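Long-range contacts in MstE (Scytonema sp. PCC 10023, PDB 6SBF), which probably cyclises an isoprenoid chain as a single-domain class II terpene cyclase, building the scaffold of merosterol-type natural products: residues G43-P51 against I344-T352; W207-H215 against L311-N322. The protein carries 1 engineered substitution. All coordinates share one frame; numbering follows the deposited sequence.

Interaction 1 (G43-P51 against I344-T352); sequences GWWQDFNFP and IFDHNSIFT
The carboxylate of Asp47 reaches into the Asp346-Ser349 turn and the helix start that follows it, and is held there by backbone N-H groups. Asn348 N meets OD1 of Asp47 at 2.8 Å on its syn side, while Asp47's own neighbour Phe48 donates to the same oxygen from the anti side. The other oxygen, OD2, takes Ile350 N at 2.8 Å, in a bent bond of 131°, and Phe351 N at 3.1 Å, in a straighter one. Four N-H groups thus fix the rotation of the carboxylate and should help keep it ionised, although Asp346 OD2 lies 4.0 Å from Asp47 OD2. That second aspartate is turned to Thr352, which gives it both OG1 and N.

Packing is tight around the buried Phe48. Its CE2 edge points at the face of Phe351 in a T-shaped pair, planes 75° apart, and CB of Asp346 sits over a face of the Phe48 ring. Ile344 puts CD1 over the face of Phe50, 3.6 Å from CZ. Toward solvent the contact thins to the exposed His347, whose ring edge faces Phe48 O, and to Asn348, whose ND2 donates to Gln46 O from above the carbonyl plane. Ser349 occupies the N-cap position, but it is Asp47, from strand 47-50, that accepts Ile350 N and Phe351 N at the start of helix 350-363 in the alpha6-alpha6 barrel.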
loop_
_atom_site.group_PDB
_atom_site.type_symbol
_atom_site.label_atom_id
_atom_site.label_comp_id
_atom_site.label_asym_id
_atom_site.label_seq_id
_atom_site.Cartn_x
_atom_site.Cartn_y
_atom_site.Cartn_z
ATOM N N GLY A 43 16.851 -0.607 13.335
ATOM C CA GLY A 43 16.113 -1.697 12.715
ATOM C C GLY A 43 14.912 -1.246 11.881
ATOM O O GLY A 43 14.215 -2.114 11.380
ATOM N N TRP A 44 14.661 0.045 11.760
ATOM C CA TRP A 44 13.518 0.515 10.938
ATOM C C TRP A 44 13.766 0.276 9.452
ATOM O O TRP A 44 14.880 0.469 8.974
ATOM C CB TRP A 44 13.329 2.020 11.158
ATOM C CG TRP A 44 12.901 2.433 12.526
ATOM C CD1 TRP A 44 13.694 2.939 13.515
ATOM C CD2 TRP A 44 11.576 2.437 13.062
ATOM N NE1 TRP A 44 12.952 3.241 14.626
ATOM C CE2 TRP A 44 11.638 2.941 14.371
ATOM C CE3 TRP A 44 10.349 1.986 12.580
ATOM C CZ2 TRP A 44 10.514 3.064 15.173
ATOM C CZ3 TRP A 44 9.233 2.111 13.368
ATOM C CH2 TRP A 44 9.313 2.648 14.653
ATOM N N TRP A 45 12.683 0.042 8.709
ATOM C CA TRP A 45 12.648 0.341 7.275
ATOM C C TRP A 45 12.236 1.802 7.047
ATOM O O TRP A 45 11.285 2.261 7.665
ATOM C CB TRP A 45 11.630 -0.581 6.603
ATOM C CG TRP A 45 12.088 -2.002 6.484
ATOM C CD1 TRP A 45 13.099 -2.473 5.720
ATOM C CD2 TRP A 45 11.504 -3.161 7.110
ATOM N NE1 TRP A 45 13.244 -3.836 5.870
ATOM C CE2 TRP A 45 12.262 -4.267 6.703
ATOM C CE3 TRP A 45 10.412 -3.372 7.968
ATOM C CZ2 TRP A 45 11.982 -5.558 7.181
ATOM C CZ3 TRP A 45 10.127 -4.648 8.454
ATOM C CH2 TRP A 45 10.895 -5.729 8.019
ATOM N N GLN A 46 13.043 2.479 6.243
ATOM C CA GLN A 46 12.828 3.892 5.941
ATOM C C GLN A 46 12.622 4.065 4.441
ATOM O O GLN A 46 13.306 3.457 3.642
ATOM C CB GLN A 46 14.069 4.712 6.282
ATOM C CG GLN A 46 14.356 4.827 7.752
ATOM C CD GLN A 46 15.585 5.685 7.974
ATOM O OE1 GLN A 46 16.681 5.238 7.733
ATOM N NE2 GLN A 46 15.384 6.911 8.362
ATOM N N ASP A 47 11.716 4.987 4.085
ATOM C CA ASP A 47 11.570 5.341 2.654
ATOM C C ASP A 47 10.777 6.623 2.581
ATOM O O ASP A 47 10.100 6.990 3.503
ATOM C CB ASP A 47 10.962 4.230 1.806
ATOM C CG ASP A 47 11.712 3.942 0.519
ATOM O OD1 ASP A 47 12.332 4.932 -0.026
ATOM O OD2 ASP A 47 11.653 2.803 0.008
ATOM N N PHE A 48 10.843 7.236 1.378
ATOM C CA PHE A 48 10.244 8.532 1.038
ATOM C C PHE A 48 10.990 9.652 1.736
ATOM O O PHE A 48 11.599 9.458 2.789
ATOM C CB PHE A 48 8.740 8.593 1.290
ATOM C CG PHE A 48 7.941 7.562 0.516
ATOM C CD1 PHE A 48 7.534 7.826 -0.784
ATOM C CD2 PHE A 48 7.618 6.331 1.086
ATOM C CE1 PHE A 48 6.834 6.859 -1.497
ATOM C CE2 PHE A 48 6.919 5.396 0.342
ATOM C CZ PHE A 48 6.506 5.667 -0.937
ATOM N N ASN A 49 10.924 10.844 1.144
ATOM C CA ASN A 49 11.643 11.988 1.733
ATOM C C ASN A 49 10.951 13.280 1.346
ATOM O O ASN A 49 10.674 13.488 0.117
ATOM C CB ASN A 49 13.101 12.009 1.274
ATOM C CG ASN A 49 13.985 12.959 2.045
ATOM O OD1 ASN A 49 13.608 13.524 3.059
ATOM N ND2 ASN A 49 15.144 13.181 1.488
ATOM N N PHE A 50 10.715 14.107 2.350
ATOM C CA PHE A 50 10.288 15.509 2.149
ATOM C C PHE A 50 11.461 16.366 2.591
ATOM O O PHE A 50 11.527 16.791 3.751
ATOM C CB PHE A 50 9.056 15.808 2.976
ATOM C CG PHE A 50 7.829 15.076 2.533
ATOM C CD1 PHE A 50 6.995 15.597 1.581
ATOM C CD2 PHE A 50 7.522 13.835 3.068
ATOM C CE1 PHE A 50 5.861 14.897 1.174
ATOM C CE2 PHE A 50 6.369 13.147 2.715
ATOM C CZ PHE A 50 5.566 13.695 1.754
ATOM N N PRO A 51 12.446 16.612 1.724
ATOM C CA PRO A 51 13.662 17.310 2.131
ATOM C C PRO A 51 13.405 18.696 2.705
ATOM O O PRO A 51 12.590 19.432 2.156
ATOM C CB PRO A 51 14.530 17.341 0.892
ATOM C CG PRO A 51 13.788 16.714 -0.203
ATOM C CD PRO A 51 12.478 16.205 0.330
ATOM N N ILE A 344 6.248 12.359 -5.130
ATOM C CA ILE A 344 7.511 11.772 -4.633
ATOM C C ILE A 344 7.500 10.257 -4.794
ATOM O O ILE A 344 6.464 9.672 -5.058
ATOM C CB ILE A 344 7.766 12.259 -3.199
ATOM C CG1 ILE A 344 6.776 11.698 -2.187
ATOM C CG2 ILE A 344 7.845 13.783 -3.162
ATOM C CD1 ILE A 344 7.296 11.840 -0.801
ATOM N N PHE A 345 8.656 9.663 -4.602
ATOM C CA PHE A 345 8.762 8.197 -4.709
ATOM C C PHE A 345 9.653 7.651 -3.591
ATOM O O PHE A 345 10.256 8.383 -2.804
ATOM C CB PHE A 345 9.246 7.781 -6.107
ATOM C CG PHE A 345 10.649 8.200 -6.436
ATOM C CD1 PHE A 345 11.722 7.388 -6.273
ATOM C CD2 PHE A 345 10.855 9.421 -7.091
ATOM C CE1 PHE A 345 13.002 7.777 -6.602
ATOM C CE2 PHE A 345 12.142 9.815 -7.424
ATOM C CZ PHE A 345 13.196 8.970 -7.204
ATOM N N ASP A 346 9.678 6.341 -3.561
ATOM C CA ASP A 346 10.435 5.573 -2.557
ATOM C C ASP A 346 11.886 5.458 -2.993
ATOM O O ASP A 346 12.280 4.510 -3.669
ATOM C CB ASP A 346 9.795 4.215 -2.369
ATOM C CG ASP A 346 9.622 3.384 -3.648
ATOM O OD1 ASP A 346 9.226 3.914 -4.716
ATOM O OD2 ASP A 346 9.835 2.142 -3.544
ATOM N N HIS A 347 12.701 6.463 -2.629
ATOM C CA HIS A 347 14.083 6.560 -3.123
ATOM C C HIS A 347 14.935 5.345 -2.736
ATOM O O HIS A 347 15.917 5.062 -3.409
ATOM C CB HIS A 347 14.739 7.843 -2.623
ATOM C CG HIS A 347 14.744 7.991 -1.138
ATOM N ND1 HIS A 347 13.582 8.312 -0.384
ATOM C CD2 HIS A 347 15.779 7.779 -0.254
ATOM C CE1 HIS A 347 13.975 8.299 0.924
ATOM N NE2 HIS A 347 15.315 8.028 1.005
ATOM N N ASN A 348 14.601 4.610 -1.663
ATOM C CA ASN A 348 15.389 3.423 -1.241
ATOM C C ASN A 348 14.927 2.165 -1.961
ATOM O O ASN A 348 15.582 1.120 -1.816
ATOM C CB ASN A 348 15.311 3.233 0.273
ATOM C CG ASN A 348 16.031 4.321 1.052
ATOM O OD1 ASN A 348 17.067 4.813 0.577
ATOM N ND2 ASN A 348 15.563 4.637 2.259
ATOM N N SER A 349 13.804 2.214 -2.672
ATOM C CA SER A 349 13.207 1.048 -3.362
ATOM C C SER A 349 12.670 0.020 -2.352
ATOM O O SER A 349 12.339 -1.096 -2.804
ATOM C CB SER A 349 14.145 0.403 -4.357
ATOM O OG SER A 349 14.751 1.344 -5.246
ATOM N N ILE A 350 12.578 0.376 -1.074
ATOM C CA ILE A 350 12.139 -0.604 -0.061
ATOM C C ILE A 350 10.617 -0.802 -0.188
ATOM O O ILE A 350 10.138 -1.955 -0.204
ATOM C CB ILE A 350 12.557 -0.088 1.314
ATOM C CG1 ILE A 350 14.080 -0.234 1.473
ATOM C CG2 ILE A 350 11.801 -0.830 2.421
ATOM C CD1 ILE A 350 14.625 0.488 2.724
ATOM N N PHE A 351 9.873 0.287 -0.355
ATOM C CA PHE A 351 8.402 0.212 -0.440
ATOM C C PHE A 351 8.044 -0.609 -1.680
ATOM O O PHE A 351 7.178 -1.524 -1.594
ATOM C CB PHE A 351 7.829 1.627 -0.456
ATOM C CG PHE A 351 6.385 1.740 -0.024
ATOM C CD1 PHE A 351 5.334 1.579 -0.920
ATOM C CD2 PHE A 351 6.089 1.953 1.309
ATOM C CE1 PHE A 351 4.041 1.773 -0.470
ATOM C CE2 PHE A 351 4.802 2.129 1.750
ATOM C CZ PHE A 351 3.763 2.072 0.845
ATOM N N THR A 352 8.632 -0.324 -2.837
ATOM C CA THR A 352 8.345 -1.079 -4.067
ATOM C C THR A 352 8.740 -2.544 -3.901
ATOM O O THR A 352 7.969 -3.417 -4.270
ATOM C CB THR A 352 9.039 -0.421 -5.284
ATOM O OG1 THR A 352 8.559 0.912 -5.508
ATOM C CG2 THR A 352 8.776 -1.215 -6.544
#

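Interaction 2 (W207-H215 against L311-N322); sequences WEGYWWSDH and LRIPYPFDRNPN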
loop_
_atom_site.group_PDB
_atom_site.type_symbol
_atom_site.label_atom_id
_atom_site.label_comp_id
_atom_site.label_asym_id
_atom_site.label_seq_id
_atom_site.Cartn_x
_atom_site.Cartn_y
_atom_site.Cartn_z
ATOM N N TRP A 207 -11.346 1.308 -8.460
ATOM C CA TRP A 207 -11.419 2.418 -7.504
ATOM C C TRP A 207 -10.241 3.341 -7.796
ATOM O O TRP A 207 -9.257 2.920 -8.429
ATOM C CB TRP A 207 -11.360 1.897 -6.058
ATOM C CG TRP A 207 -12.632 1.260 -5.586
ATOM C CD1 TRP A 207 -13.562 1.856 -4.795
ATOM C CD2 TRP A 207 -13.084 -0.095 -5.799
ATOM N NE1 TRP A 207 -14.589 0.998 -4.530
ATOM C CE2 TRP A 207 -14.311 -0.219 -5.120
ATOM C CE3 TRP A 207 -12.575 -1.196 -6.473
ATOM C CZ2 TRP A 207 -15.060 -1.402 -5.135
ATOM C CZ3 TRP A 207 -13.284 -2.388 -6.467
ATOM C CH2 TRP A 207 -14.516 -2.473 -5.813
ATOM N N GLU A 208 -10.398 4.559 -7.329
ATOM C CA GLU A 208 -9.366 5.593 -7.395
ATOM C C GLU A 208 -8.996 6.005 -5.971
ATOM O O GLU A 208 -9.890 6.205 -5.147
ATOM C CB GLU A 208 -9.868 6.797 -8.191
ATOM C CG GLU A 208 -10.306 6.491 -9.613
ATOM C CD GLU A 208 -10.881 7.696 -10.346
ATOM O OE1 GLU A 208 -11.207 8.674 -9.682
ATOM O OE2 GLU A 208 -11.109 7.580 -11.540
ATOM N N GLY A 209 -7.711 6.160 -5.740
ATOM C CA GLY A 209 -7.195 6.585 -4.445
ATOM C C GLY A 209 -6.981 8.091 -4.347
ATOM O O GLY A 209 -7.140 8.835 -5.321
ATOM N N TYR A 210 -6.604 8.537 -3.179
ATOM C CA TYR A 210 -6.321 9.934 -2.887
ATOM C C TYR A 210 -4.819 10.190 -3.014
ATOM O O TYR A 210 -4.391 11.018 -3.888
ATOM C CB TYR A 210 -6.862 10.316 -1.506
ATOM C CG TYR A 210 -6.744 11.801 -1.252
ATOM C CD1 TYR A 210 -7.711 12.667 -1.737
ATOM C CD2 TYR A 210 -5.661 12.338 -0.574
ATOM C CE1 TYR A 210 -7.598 14.031 -1.525
ATOM C CE2 TYR A 210 -5.535 13.706 -0.368
ATOM C CZ TYR A 210 -6.505 14.547 -0.864
ATOM O OH TYR A 210 -6.361 15.895 -0.693
ATOM N N TRP A 211 -4.011 9.469 -2.239
ATOM C CA TRP A 211 -2.556 9.761 -2.154
ATOM C C TRP A 211 -1.724 9.076 -3.233
ATOM O O TRP A 211 -0.537 9.317 -3.323
ATOM C CB TRP A 211 -2.053 9.322 -0.792
ATOM C CG TRP A 211 -2.665 10.015 0.374
ATOM C CD1 TRP A 211 -3.580 9.491 1.245
ATOM C CD2 TRP A 211 -2.417 11.356 0.819
ATOM N NE1 TRP A 211 -3.932 10.410 2.191
ATOM C CE2 TRP A 211 -3.229 11.581 1.942
ATOM C CE3 TRP A 211 -1.633 12.424 0.359
ATOM C CZ2 TRP A 211 -3.253 12.785 2.623
ATOM C CZ3 TRP A 211 -1.659 13.614 1.040
ATOM C CH2 TRP A 211 -2.460 13.818 2.156
ATOM N N TRP A 212 -2.278 8.170 -3.993
ATOM C CA TRP A 212 -1.520 7.355 -4.943
ATOM C C TRP A 212 -1.925 7.637 -6.358
ATOM O O TRP A 212 -3.124 7.730 -6.660
ATOM C CB TRP A 212 -1.749 5.863 -4.656
ATOM C CG TRP A 212 -1.312 5.464 -3.279
ATOM C CD1 TRP A 212 -2.103 5.460 -2.184
ATOM C CD2 TRP A 212 0.041 5.283 -2.806
ATOM N NE1 TRP A 212 -1.388 5.194 -1.075
ATOM C CE2 TRP A 212 -0.059 5.084 -1.432
ATOM C CE3 TRP A 212 1.285 5.258 -3.419
ATOM C CZ2 TRP A 212 1.062 4.825 -0.654
ATOM C CZ3 TRP A 212 2.403 5.077 -2.650
ATOM C CH2 TRP A 212 2.280 4.795 -1.285
ATOM N N SER A 213 -0.942 7.629 -7.232
ATOM C CA SER A 213 -1.173 7.773 -8.676
ATOM C C SER A 213 -1.801 6.494 -9.230
ATOM O O SER A 213 -2.587 6.543 -10.190
ATOM C CB SER A 213 0.198 8.009 -9.352
ATOM O OG SER A 213 0.841 9.217 -8.999
ATOM N N ASP A 214 -1.369 5.335 -8.706
ATOM C CA ASP A 214 -1.676 4.055 -9.373
ATOM C C ASP A 214 -2.952 3.468 -8.771
ATOM O O ASP A 214 -2.940 2.949 -7.594
ATOM C CB ASP A 214 -0.502 3.107 -9.223
ATOM C CG ASP A 214 0.745 3.614 -9.923
ATOM O OD1 ASP A 214 0.648 3.903 -11.132
ATOM O OD2 ASP A 214 1.809 3.726 -9.286
ATOM N N HIS A 215 -4.050 3.423 -9.523
ATOM C CA HIS A 215 -5.356 2.959 -9.049
ATOM C C HIS A 215 -5.332 1.463 -8.701
ATOM O O HIS A 215 -6.247 1.023 -7.990
ATOM C CB HIS A 215 -6.419 3.168 -10.126
ATOM C CG HIS A 215 -6.580 4.564 -10.599
ATOM N ND1 HIS A 215 -6.412 5.653 -9.759
ATOM C CD2 HIS A 215 -6.958 5.035 -11.823
ATOM C CE1 HIS A 215 -6.643 6.765 -10.476
ATOM N NE2 HIS A 215 -6.953 6.405 -11.734
ATOM N N LEU A 311 3.759 8.599 -4.709
ATOM C CA LEU A 311 2.945 9.207 -3.651
ATOM C C LEU A 311 2.724 10.674 -4.061
ATOM O O LEU A 311 3.719 11.441 -4.223
ATOM C CB LEU A 311 3.687 9.102 -2.329
ATOM C CG LEU A 311 2.992 9.659 -1.104
ATOM C CD1 LEU A 311 1.796 8.818 -0.760
ATOM C CD2 LEU A 311 3.991 9.702 0.049
ATOM N N ARG A 312 1.497 11.073 -4.164
ATOM C CA ARG A 312 1.201 12.438 -4.556
ATOM C C ARG A 312 0.797 13.257 -3.363
ATOM O O ARG A 312 0.235 12.741 -2.382
ATOM C CB ARG A 312 0.342 12.355 -5.765
ATOM C CG ARG A 312 -1.031 12.010 -5.402
ATOM C CD ARG A 312 -1.605 11.636 -6.790
ATOM N NE ARG A 312 -2.927 11.198 -6.568
ATOM C CZ ARG A 312 -3.896 10.733 -7.455
ATOM N NH1 ARG A 312 -5.049 10.431 -6.917
ATOM N NH2 ARG A 312 -3.751 10.578 -8.747
ATOM N N ILE A 313 1.137 14.544 -3.444
ATOM C CA ILE A 313 0.798 15.502 -2.397
ATOM C C ILE A 313 -0.187 16.477 -3.021
ATOM O O ILE A 313 0.187 17.493 -3.608
ATOM C CB ILE A 313 2.035 16.204 -1.869
ATOM C CG1 ILE A 313 3.118 15.193 -1.454
ATOM C CG2 ILE A 313 1.558 17.117 -0.749
ATOM C CD1 ILE A 313 2.667 14.077 -0.459
ATOM N N PRO A 314 -1.520 16.231 -2.897
ATOM C CA PRO A 314 -2.473 17.204 -3.397
ATOM C C PRO A 314 -2.401 18.460 -2.547
ATOM O O PRO A 314 -1.966 18.423 -1.407
ATOM C CB PRO A 314 -3.833 16.540 -3.190
ATOM C CG PRO A 314 -3.492 15.044 -3.026
ATOM C CD PRO A 314 -2.193 15.102 -2.254
ATOM N N TYR A 315 -2.877 19.562 -3.113
ATOM C CA TYR A 315 -3.124 20.745 -2.268
ATOM C C TYR A 315 -4.082 20.349 -1.151
ATOM O O TYR A 315 -4.976 19.503 -1.340
ATOM C CB TYR A 315 -3.688 21.891 -3.105
ATOM C CG TYR A 315 -2.669 22.586 -3.960
ATOM C CD1 TYR A 315 -2.386 22.153 -5.236
ATOM C CD2 TYR A 315 -1.948 23.656 -3.467
ATOM C CE1 TYR A 315 -1.427 22.765 -6.025
ATOM C CE2 TYR A 315 -0.986 24.281 -4.240
ATOM C CZ TYR A 315 -0.737 23.849 -5.537
ATOM O OH TYR A 315 0.207 24.476 -6.311
ATOM N N PRO A 316 -3.945 20.956 0.044
ATOM C CA PRO A 316 -4.768 20.591 1.192
ATOM C C PRO A 316 -6.272 20.702 0.951
ATOM O O PRO A 316 -7.036 19.982 1.606
ATOM C CB PRO A 316 -4.317 21.442 2.388
ATOM C CG PRO A 316 -3.056 22.048 1.916
ATOM C CD PRO A 316 -2.945 21.969 0.408
ATOM N N PHE A 317 -6.689 21.558 0.016
ATOM C CA PHE A 317 -8.113 21.861 -0.184
ATOM C C PHE A 317 -8.694 20.891 -1.192
ATOM O O PHE A 317 -9.928 20.972 -1.443
ATOM C CB PHE A 317 -8.259 23.315 -0.693
ATOM C CG PHE A 317 -7.473 23.697 -1.942
ATOM C CD1 PHE A 317 -7.852 23.218 -3.190
ATOM C CD2 PHE A 317 -6.325 24.508 -1.858
ATOM C CE1 PHE A 317 -7.111 23.545 -4.329
ATOM C CE2 PHE A 317 -5.563 24.801 -2.977
ATOM C CZ PHE A 317 -5.972 24.322 -4.221
ATOM N N ASP A 318 -7.834 20.122 -1.859
ATOM C CA ASP A 318 -8.232 19.381 -3.076
ATOM C C ASP A 318 -8.902 18.049 -2.710
ATOM O O ASP A 318 -8.198 17.121 -2.333
ATOM C CB ASP A 318 -7.033 19.143 -3.976
ATOM C CG ASP A 318 -7.480 18.642 -5.339
ATOM O OD1 ASP A 318 -8.733 18.427 -5.521
ATOM O OD2 ASP A 318 -6.576 18.402 -6.191
ATOM N N ARG A 319 -10.230 17.957 -2.796
ATOM C CA ARG A 319 -10.950 16.667 -2.582
ATOM C C ARG A 319 -10.815 15.712 -3.769
ATOM O O ARG A 319 -11.204 14.546 -3.610
ATOM C CB ARG A 319 -12.407 16.901 -2.268
ATOM C CG ARG A 319 -12.655 17.681 -0.990
ATOM C CD ARG A 319 -14.105 17.513 -0.579
ATOM N NE ARG A 319 -14.585 18.400 0.479
ATOM C CZ ARG A 319 -14.696 19.708 0.363
ATOM N NH1 ARG A 319 -14.369 20.302 -0.760
ATOM N NH2 ARG A 319 -15.130 20.419 1.378
ATOM N N ASN A 320 -10.294 16.166 -4.912
ATOM C CA ASN A 320 -10.419 15.403 -6.163
ATOM C C ASN A 320 -9.084 15.298 -6.907
ATOM O O ASN A 320 -8.966 15.759 -8.044
ATOM C CB ASN A 320 -11.512 16.123 -6.993
ATOM C CG ASN A 320 -12.915 16.007 -6.388
ATOM O OD1 ASN A 320 -13.413 14.906 -6.199
ATOM N ND2 ASN A 320 -13.564 17.122 -6.091
ATOM N N PRO A 321 -8.009 14.715 -6.304
ATOM C CA PRO A 321 -6.696 14.677 -6.957
ATOM C C PRO A 321 -6.674 13.914 -8.288
ATOM O O PRO A 321 -5.758 14.132 -9.073
ATOM C CB PRO A 321 -5.791 14.041 -5.870
ATOM C CG PRO A 321 -6.780 13.257 -5.042
ATOM C CD PRO A 321 -7.981 14.131 -4.935
ATOM N N ASN A 322 -7.638 13.017 -8.509
ATOM C CA ASN A 322 -7.678 12.307 -9.813
ATOM C C ASN A 322 -8.172 13.252 -10.937
ATOM O O ASN A 322 -8.150 12.821 -12.070
ATOM C CB ASN A 322 -8.566 11.084 -9.662
ATOM C CG ASN A 322 -7.986 10.114 -8.633
ATOM O OD1 ASN A 322 -6.947 9.558 -8.895
ATOM N ND2 ASN A 322 -8.643 10.004 -7.488
HETATM O O HOH W 1 -1.049 11.189 -10.028
#
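A single beta bridge, Trp212 with Leu311, joins the loop before helix 215-229 to the edge strand 311-313, and Arg312 N closes it on Trp211 O at 2.8 Å. From there the side chain of Arg312 runs extended alongside Trp211 O toward Tyr210 O, its CG set between backbone N and carbonyl carbon (chi1 77°). The guanidinium grips Tyr210 O side-on with NE (3.1 Å) and NH1, both in the guanidinium plane but above that of the carbonyl. Trp212 O lies over the centre of one guanidinium face, an electrostatic contact without a bond. NH1 also binds Asn322 OD1, and a water links NH2 to Ser213 OG; Asn322 ND2 in turn holds Gly209 O at 2.9 Å. This arginine-centred network lies in the squalene-hopene cyclase C-terminal family region, where it ties an inter-helical loop of the barrel to strand 311-313 and the 3-10 segment at Asn322.

Although CB of Tyr210 points away, a chi1 of -173° carries the ring back between two prolines: CE2 is 3.6 Å from Pro314 CG, CE1 3.4 Å from Pro321 CD. Its OH donates to Asp318 O at 2.8 Å. At the bridge itself, Leu311 CD1 sits over the six-membered ring of Trp212, 10° off the normal.

Overall arrangement
The centres of the two interactions lie about 19 Å apart, and the small mixed sheet connects them: strand 311-313 of interaction 2 pairs antiparallel with 342-344, whose last residue opens the second segment of interaction 1. A probable hydrogen bond from Ile344 N to Leu311 O makes this join, and Phe351 packs on Trp212 while Phe50 meets Ile313. Along the chain, both segments of interaction 2 fall between those of interaction 1, so 43-51 comes first and 344-352 last. Interaction 1 therefore brings the N-terminal region to the start of the final helix, 350-363, and interaction 2 fastens a more central loop to the same sheet, so the two contacts adjoin through the sheet and the neighbouring side chains.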